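Local coordinates for transcriptional regulator (LacI family) (Clostridium acetobutylicum ATCC 824, PDB 3G85), which probably binds regulatory DNA as a LacI-family transcription factor, its periplasmic-binding-protein-like core being the part expected to sense a small effector, at residues Ile27-Arg32 / Ile240-Ile245; Ser196-Leu201 / Gly224-Glu229. All blocks are in the same frame, centred on the assembly; numbering follows the deposited sequence.

Contact 1 (Ile27-Arg32 / Ile240-Ile245)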
loop_
_atom_site.group_PDB
_atom_site.type_symbol
_atom_site.label_atom_id
_atom_site.label_comp_id
_atom_site.label_asym_id
_atom_site.label_seq_id
_atom_site.Cartn_x
_atom_site.Cartn_y
_atom_site.Cartn_z
ATOM N N ILE A 27 4.384 -9.314 0.771
ATOM C CA ILE A 27 4.425 -10.280 -0.314
ATOM C C ILE A 27 3.396 -11.404 -0.084
ATOM O O ILE A 27 2.843 -11.934 -1.028
ATOM C CB ILE A 27 5.876 -10.765 -0.573
ATOM C CG1 ILE A 27 6.090 -11.148 -2.063
ATOM C CG2 ILE A 27 6.279 -11.833 0.396
ATOM C CD1 ILE A 27 5.665 -12.535 -2.415
ATOM N N SER A 28 3.053 -11.667 1.173
ATOM C CA SER A 28 2.083 -12.709 1.463
ATOM C C SER A 28 0.700 -12.466 0.829
ATOM O O SER A 28 0.034 -13.406 0.406
ATOM C CB SER A 28 1.958 -12.910 2.982
ATOM O OG SER A 28 1.416 -11.756 3.592
ATOM N N ARG A 29 0.271 -11.209 0.783
ATOM C CA ARG A 29 -1.032 -10.869 0.203
ATOM C C ARG A 29 -1.034 -11.032 -1.298
ATOM O O ARG A 29 -2.045 -11.415 -1.906
ATOM C CB ARG A 29 -1.380 -9.418 0.556
ATOM C CG ARG A 29 -1.460 -9.201 2.106
ATOM C CD ARG A 29 -2.017 -7.819 2.388
ATOM N NE ARG A 29 -3.441 -7.754 2.064
ATOM C CZ ARG A 29 -4.194 -6.674 2.268
ATOM N NH1 ARG A 29 -3.624 -5.565 2.733
ATOM N NH2 ARG A 29 -5.482 -6.689 1.957
ATOM N N PHE A 30 0.082 -10.675 -1.900
ATOM C CA PHE A 30 0.231 -10.866 -3.337
ATOM C C PHE A 30 0.180 -12.351 -3.687
ATOM O O PHE A 30 -0.542 -12.772 -4.599
ATOM C CB PHE A 30 1.567 -10.310 -3.767
ATOM C CG PHE A 30 1.524 -8.882 -4.134
ATOM C CD1 PHE A 30 1.349 -8.515 -5.465
ATOM C CD2 PHE A 30 1.678 -7.901 -3.153
ATOM C CE1 PHE A 30 1.341 -7.147 -5.851
ATOM C CE2 PHE A 30 1.674 -6.517 -3.519
ATOM C CZ PHE A 30 1.484 -6.156 -4.880
ATOM N N LEU A 31 0.974 -13.133 -2.974
ATOM C CA LEU A 31 0.976 -14.585 -3.164
ATOM C C LEU A 31 -0.422 -15.158 -2.898
ATOM O O LEU A 31 -0.931 -15.944 -3.689
ATOM C CB LEU A 31 2.044 -15.228 -2.266
ATOM C CG LEU A 31 2.254 -16.735 -2.460
ATOM C CD1 LEU A 31 2.627 -16.975 -3.919
ATOM C CD2 LEU A 31 3.318 -17.285 -1.513
ATOM N N ARG A 32 -1.053 -14.753 -1.796
ATOM C CA ARG A 32 -2.395 -15.255 -1.494
ATOM C C ARG A 32 -3.343 -14.921 -2.620
ATOM O O ARG A 32 -4.090 -15.789 -3.068
ATOM C CB ARG A 32 -2.949 -14.696 -0.187
ATOM C CG ARG A 32 -4.210 -15.412 0.236
ATOM C CD ARG A 32 -4.906 -14.785 1.436
ATOM N NE ARG A 32 -4.000 -14.457 2.536
ATOM C CZ ARG A 32 -3.598 -15.286 3.494
ATOM N NH1 ARG A 32 -3.990 -16.573 3.504
ATOM N NH2 ARG A 32 -2.772 -14.821 4.442
ATOM N N ILE A 240 -8.839 0.206 9.955
ATOM C CA ILE A 240 -7.973 0.423 8.802
ATOM C C ILE A 240 -8.677 0.889 7.530
ATOM O O ILE A 240 -9.876 0.663 7.318
ATOM C CB ILE A 240 -7.181 -0.860 8.426
ATOM C CG1 ILE A 240 -8.160 -1.967 7.923
ATOM C CG2 ILE A 240 -6.295 -1.340 9.588
ATOM C CD1 ILE A 240 -7.425 -3.252 7.410
ATOM N N VAL A 241 -7.902 1.540 6.676
ATOM C CA VAL A 241 -8.302 1.770 5.305
ATOM C C VAL A 241 -7.364 0.844 4.497
ATOM O O VAL A 241 -6.135 1.005 4.510
ATOM C CB VAL A 241 -8.199 3.247 4.863
ATOM C CG1 VAL A 241 -8.927 3.373 3.508
ATOM C CG2 VAL A 241 -8.844 4.178 5.937
ATOM N N ASP A 242 -7.942 -0.181 3.889
ATOM C CA ASP A 242 -7.141 -1.307 3.412
ATOM C C ASP A 242 -6.782 -1.143 1.965
ATOM O O ASP A 242 -7.608 -0.704 1.146
ATOM C CB ASP A 242 -7.902 -2.634 3.609
ATOM C CG ASP A 242 -7.036 -3.852 3.364
ATOM O OD1 ASP A 242 -5.894 -3.902 3.878
ATOM O OD2 ASP A 242 -7.502 -4.789 2.659
ATOM N N ILE A 243 -5.544 -1.480 1.642
ATOM C CA ILE A 243 -5.165 -1.630 0.239
ATOM C C ILE A 243 -5.545 -3.086 -0.104
ATOM O O ILE A 243 -4.945 -3.979 0.426
ATOM C CB ILE A 243 -3.679 -1.476 0.030
ATOM C CG1 ILE A 243 -3.181 -0.136 0.562
ATOM C CG2 ILE A 243 -3.358 -1.540 -1.472
ATOM C CD1 ILE A 243 -1.667 0.073 0.336
ATOM N N PRO A 244 -6.521 -3.298 -1.004
ATOM C CA PRO A 244 -7.072 -4.643 -1.307
ATOM C C PRO A 244 -6.145 -5.458 -2.221
ATOM O O PRO A 244 -6.475 -5.785 -3.380
ATOM C CB PRO A 244 -8.444 -4.332 -1.919
ATOM C CG PRO A 244 -8.213 -2.937 -2.633
ATOM C CD PRO A 244 -7.155 -2.214 -1.792
ATOM N N ILE A 245 -4.981 -5.808 -1.676
ATOM C CA ILE A 245 -3.903 -6.351 -2.463
ATOM C C ILE A 245 -4.276 -7.694 -3.066
ATOM O O ILE A 245 -3.932 -7.954 -4.229
ATOM C CB ILE A 245 -2.608 -6.453 -1.657
ATOM C CG1 ILE A 245 -2.057 -5.024 -1.405
ATOM C CG2 ILE A 245 -1.559 -7.300 -2.405
ATOM C CD1 ILE A 245 -1.145 -4.930 -0.138
#
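R29 and D242 join the two lobes of a periplasmic-binding-protein-like fold: helix 27-40 flanks the sheet that contains strand 13-19, whereas strand 239-242 belongs to the other sheet. Their flat groups meet edge to edge from opposite directions, with planes only 14° apart, in a two-pronged salt bridge. NH1 of R29 lies 3.0 Å from OD1 of D242, on its syn side. NH2 is paired with OD2, which also forms a salt bridge with R228 NE so short that its position is less certain. The arginine chain bends at chi3 (71°), and its NE forms a salt bridge with E246, so a second carboxylate holds the guanidinium along a different edge. Over one face of that group lies I245 N, from the last residue of the inverse gamma turn centred on P244. This inner side is tightly packed, with CB of R29 3.6 Å from CG2 of I245. The outer helix side is looser: S28 and L31 are partly exposed, and exposed R32 forms a salt bridge with D227. The F30 ring, which also meets W18 and F97, takes a CH-pi contact on one face, I245 CG2 standing 3.7 Å from its centroid and nearest to CD2.

Contact 2 (Ser196-Leu201 / Gly224-Glu229); sequences SDSIAL and GMNDRE
D197, N226 and M225 supply most of the buried surface. OD1 of D197 accepts two backbone N-H groups in succession, M225 N at 2.9 Å and N226 N at 3.0 Å. The second bond is nearly straight (172°), and both donors come from the same face of the carboxylate, well above its plane. D197 carries CG between its backbone N and carbonyl carbon (chi1 59°), which turns the acid across to the turn after strand 219-224. The other oxygen, OD2, packs 3.3 Å from CB of N226 and accepts from a water that also donates to D227 O (water to D227 O 2.7 Å). These residues stand where strands 191-194 and 219-224 end side by side in a parallel sheet, joined through helix 197-209 in a beta-alpha-beta crossover. S196 caps that helix, its OG accepting from I199 N at 3.1 Å while also bonded to N170. The N226 amide is turned 80° from the D197 carboxylate; its ND2 lies against S198 OG at 2.8 Å, a poor angle for a hydrogen bond. Extended beyond CG, the selenomethionine side chain of M225 lays SE 4.0 Å from CB of S196 and also touches M142 and R145 of helix 140-155.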
loop_
_atom_site.group_PDB
_atom_site.type_symbol
_atom_site.label_atom_id
_atom_site.label_comp_id
_atom_site.label_asym_id
_atom_site.label_seq_id
_atom_site.Cartn_x
_atom_site.Cartn_y
_atom_site.Cartn_z
ATOM N N SER A 196 1.023 2.974 7.977
ATOM C CA SER A 196 1.127 1.510 7.809
ATOM C C SER A 196 0.549 0.825 9.043
ATOM O O SER A 196 0.588 1.375 10.169
ATOM C CB SER A 196 2.574 1.051 7.519
ATOM O OG SER A 196 3.263 0.671 8.691
ATOM N N ASP A 197 -0.006 -0.365 8.837
ATOM C CA ASP A 197 -0.521 -1.148 9.963
ATOM C C ASP A 197 0.596 -1.655 10.866
ATOM O O ASP A 197 0.371 -1.764 12.071
ATOM C CB ASP A 197 -1.363 -2.334 9.499
ATOM C CG ASP A 197 -0.566 -3.274 8.612
ATOM O OD1 ASP A 197 -0.168 -2.828 7.517
ATOM O OD2 ASP A 197 -0.266 -4.420 9.051
ATOM N N SER A 198 1.798 -1.906 10.343
ATOM C CA SER A 198 2.908 -2.358 11.202
ATOM C C SER A 198 3.246 -1.259 12.204
ATOM O O SER A 198 3.513 -1.515 13.371
ATOM C CB SER A 198 4.171 -2.678 10.383
ATOM O OG SER A 198 3.957 -3.860 9.640
ATOM N N ILE A 199 3.229 -0.021 11.720
ATOM C CA ILE A 199 3.476 1.120 12.575
ATOM C C ILE A 199 2.414 1.153 13.665
ATOM O O ILE A 199 2.723 1.322 14.857
ATOM C CB ILE A 199 3.529 2.421 11.735
ATOM C CG1 ILE A 199 4.879 2.516 10.988
ATOM C CG2 ILE A 199 3.248 3.654 12.613
ATOM C CD1 ILE A 199 4.939 3.663 10.040
ATOM N N ALA A 200 1.155 0.990 13.276
ATOM C CA ALA A 200 0.046 1.025 14.249
ATOM C C ALA A 200 0.152 -0.068 15.311
ATOM O O ALA A 200 -0.131 0.163 16.494
ATOM C CB ALA A 200 -1.297 0.920 13.510
ATOM N N LEU A 201 0.590 -1.252 14.908
ATOM C CA LEU A 201 0.737 -2.346 15.879
ATOM C C LEU A 201 1.823 -2.045 16.923
ATOM O O LEU A 201 1.631 -2.319 18.123
ATOM C CB LEU A 201 1.052 -3.665 15.184
ATOM C CG LEU A 201 -0.115 -4.206 14.346
ATOM C CD1 LEU A 201 0.402 -5.411 13.534
ATOM C CD2 LEU A 201 -1.396 -4.506 15.217
ATOM N N GLY A 224 -3.921 -0.157 5.745
ATOM C CA GLY A 224 -3.704 -1.611 5.837
ATOM C C GLY A 224 -2.848 -2.110 4.700
ATOM O O GLY A 224 -3.252 -2.055 3.534
HETATM N N MSE A 225 -1.639 -2.562 5.020
HETATM C CA MSE A 225 -0.721 -3.023 3.971
HETATM C C MSE A 225 -0.460 -4.510 4.114
HETATM O O MSE A 225 -0.359 -5.219 3.110
HETATM C CB MSE A 225 0.606 -2.253 4.028
HETATM C CG MSE A 225 0.411 -0.757 4.073
HETATM SE SE MSE A 225 2.122 0.107 3.672
HETATM C CE MSE A 225 1.457 1.826 3.281
ATOM N N ASN A 226 -0.286 -4.957 5.362
ATOM C CA ASN A 226 -0.067 -6.375 5.644
ATOM C C ASN A 226 -1.398 -7.089 5.875
ATOM O O ASN A 226 -2.473 -6.475 5.862
ATOM C CB ASN A 226 0.882 -6.585 6.847
ATOM C CG ASN A 226 2.316 -6.099 6.563
ATOM O OD1 ASN A 226 2.869 -6.333 5.503
ATOM N ND2 ASN A 226 2.901 -5.404 7.521
ATOM N N ASP A 227 -1.321 -8.394 6.072
ATOM C CA ASP A 227 -2.485 -9.244 6.329
ATOM C C ASP A 227 -3.521 -8.612 7.296
ATOM O O ASP A 227 -3.194 -8.268 8.417
ATOM C CB ASP A 227 -1.929 -10.572 6.868
ATOM C CG ASP A 227 -2.931 -11.691 6.873
ATOM O OD1 ASP A 227 -4.105 -11.480 7.290
ATOM O OD2 ASP A 227 -2.494 -12.826 6.523
ATOM N N ARG A 228 -4.758 -8.436 6.826
ATOM C CA ARG A 228 -5.862 -7.845 7.602
ATOM C C ARG A 228 -6.086 -8.478 9.000
ATOM O O ARG A 228 -6.603 -7.815 9.920
ATOM C CB ARG A 228 -7.174 -7.982 6.819
ATOM C CG ARG A 228 -7.275 -7.144 5.531
ATOM C CD ARG A 228 -8.703 -7.339 4.933
ATOM N NE ARG A 228 -8.927 -6.402 3.833
ATOM C CZ ARG A 228 -9.744 -6.606 2.785
ATOM N NH1 ARG A 228 -10.432 -7.747 2.686
ATOM N NH2 ARG A 228 -9.865 -5.665 1.841
ATOM N N GLU A 229 -5.730 -9.750 9.169
ATOM C CA GLU A 229 -6.005 -10.394 10.448
ATOM C C GLU A 229 -5.202 -9.829 11.641
ATOM O O GLU A 229 -5.640 -9.942 12.800
ATOM C CB GLU A 229 -5.848 -11.928 10.359
ATOM C CG GLU A 229 -7.086 -12.564 9.728
ATOM C CD GLU A 229 -7.147 -14.074 9.848
ATOM O OE1 GLU A 229 -6.449 -14.672 10.699
ATOM O OE2 GLU A 229 -7.915 -14.657 9.057
HETATM O O HOH W 1 -2.130 -6.061 9.569
#

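Overall arrangement
The centres of the two contacts are 10 Å apart, and neighbouring strands 219-224 and 239-242 connect them. V241 O of contact 1 faces G224 N of contact 2 at 2.8 Å, a probable hydrogen bond, and G224 is also backbone-bonded to I243. A short, less certain salt bridge, D242 OD2 to R228 NE, also joins them. CD of R29 packs 3.2 Å from M225 O, to which NH1 of the arginine makes a weak hydrogen bond. Contact 1 crosses between the lobes; contact 2 lies wholly within that of strand 219-224. A glycerol, probably from the crystallisation liquor, lies about 4 Å from the I243 side chain and about 5 Å from that of M225, consistent with an interlobe effector pocket.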